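Local coordinates for protein octaprenyl Pyrophosphate Synthase (Helicobacter pylori, PDB 3TC1) that probably condenses farnesyl diphosphate with successive isopentenyl diphosphate units, with magnesium, to build the eight-isoprene octaprenyl diphosphate chain, at residues 60-65 with 125-130. Numbering follows the deposited sequence.
Sequences LNLCTI and QALSNA
L127 reaches from helix 121-144 to two side chains of helix 53-80, L62 and I65. One methyl does all the touching: L127 CD1 lies 3.9 Å from L62 CD1 and 4.1 Å from I65 CG2. The contact is thus wholly apolar, with no hydrogen bond between the segments. It is also thin, burying 88 Å² in all, and the nearest CA atoms, those of I65 and L127, are 9.2 Å apart. L127 and I65 set out toward the other helix. L62 starts off to one side, and its CG, anti to the backbone N (chi1 -176°), carries CD1 across to L127.

Behind this face, T64 OG1 donates a hydrogen bond to L60 O, 2.8 Å away. T64 N donates to L60 O as well, from the other face of the carbonyl plane, so one carbonyl takes two donors within the helix. Around the contact, L116 of helix 92-116 packs on both I65 and L127, and S173 of helix 152-177 also touches L127. S128 faces the second subunit and hydrogen-bonds S117 of that chain. The contact links helices 53-80 and 121-144 within the all-alpha isoprenyl diphosphate synthase fold, with the second subunit next to helix 121-144.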
# COMPACT_ATOMS: atom_id res chain seq x y z
N LEU B 60 13.23 8.15 -17.31
CA LEU B 60 12.83 6.75 -17.38
C LEU B 60 12.55 6.26 -15.96
O LEU B 60 11.64 5.45 -15.75
CB LEU B 60 13.94 5.93 -18.04
CG LEU B 60 14.22 6.34 -19.49
CD1 LEU B 60 15.37 5.53 -20.05
CD2 LEU B 60 12.97 6.15 -20.33
N ASN B 61 13.31 6.75 -14.99
CA ASN B 61 13.10 6.36 -13.60
C ASN B 61 11.73 6.85 -13.14
O ASN B 61 11.02 6.14 -12.42
CB ASN B 61 14.17 6.96 -12.67
CG ASN B 61 15.48 6.21 -12.75
OD1 ASN B 61 15.56 5.13 -13.32
ND2 ASN B 61 16.53 6.79 -12.17
N LEU B 62 11.37 8.06 -13.55
CA LEU B 62 10.08 8.62 -13.18
C LEU B 62 8.94 7.79 -13.76
O LEU B 62 7.93 7.55 -13.09
CB LEU B 62 9.96 10.07 -13.68
CG LEU B 62 8.67 10.80 -13.26
CD1 LEU B 62 8.59 10.85 -11.75
CD2 LEU B 62 8.66 12.22 -13.83
N CYS B 63 9.10 7.36 -15.01
CA CYS B 63 8.09 6.54 -15.68
C CYS B 63 7.98 5.20 -14.96
O CYS B 63 6.90 4.63 -14.83
CB CYS B 63 8.47 6.30 -17.14
SG CYS B 63 8.33 7.76 -18.21
N THR B 64 9.12 4.69 -14.49
CA THR B 64 9.13 3.42 -13.79
C THR B 64 8.34 3.54 -12.49
O THR B 64 7.54 2.66 -12.16
CB THR B 64 10.58 2.98 -13.49
OG1 THR B 64 11.30 2.88 -14.73
CG2 THR B 64 10.60 1.62 -12.80
N ILE B 65 8.55 4.63 -11.77
CA ILE B 65 7.84 4.91 -10.53
C ILE B 65 6.34 4.96 -10.79
O ILE B 65 5.54 4.36 -10.07
CB ILE B 65 8.30 6.27 -9.92
CG1 ILE B 65 9.73 6.14 -9.38
CG2 ILE B 65 7.33 6.72 -8.83
CD1 ILE B 65 10.36 7.48 -9.01
N GLN B 125 5.96 15.12 -3.89
CA GLN B 125 4.67 15.50 -3.33
C GLN B 125 3.53 15.36 -4.33
O GLN B 125 2.44 14.95 -3.96
CB GLN B 125 4.72 16.94 -2.81
CG GLN B 125 5.59 17.10 -1.58
CD GLN B 125 5.38 18.43 -0.88
OE1 GLN B 125 6.06 18.75 0.09
NE2 GLN B 125 4.43 19.21 -1.38
N ALA B 126 3.78 15.69 -5.59
CA ALA B 126 2.74 15.58 -6.61
C ALA B 126 2.29 14.13 -6.75
O ALA B 126 1.10 13.83 -6.75
CB ALA B 126 3.24 16.11 -7.94
N LEU B 127 3.25 13.21 -6.86
CA LEU B 127 2.89 11.81 -7.01
C LEU B 127 2.38 11.16 -5.73
O LEU B 127 1.43 10.39 -5.77
CB LEU B 127 4.06 11.01 -7.58
CG LEU B 127 4.38 11.25 -9.06
CD1 LEU B 127 5.50 10.32 -9.48
CD2 LEU B 127 3.14 11.01 -9.91
N SER B 128 3.00 11.46 -4.58
CA SER B 128 2.52 10.84 -3.35
C SER B 128 1.10 11.34 -3.04
O SER B 128 0.28 10.60 -2.51
CB SER B 128 3.48 11.10 -2.17
OG SER B 128 3.56 12.47 -1.81
N ASN B 129 0.81 12.58 -3.41
CA ASN B 129 -0.53 13.11 -3.18
C ASN B 129 -1.52 12.42 -4.11
O ASN B 129 -2.68 12.23 -3.75
CB ASN B 129 -0.56 14.62 -3.43
CG ASN B 129 -1.95 15.21 -3.26
OD1 ASN B 129 -2.51 15.22 -2.16
ND2 ASN B 129 -2.53 15.69 -4.36
N ALA B 130 -1.05 12.05 -5.30
CA ALA B 130 -1.90 11.38 -6.27
C ALA B 130 -2.24 9.98 -5.76
O ALA B 130 -3.35 9.49 -5.97
CB ALA B 130 -1.19 11.28 -7.63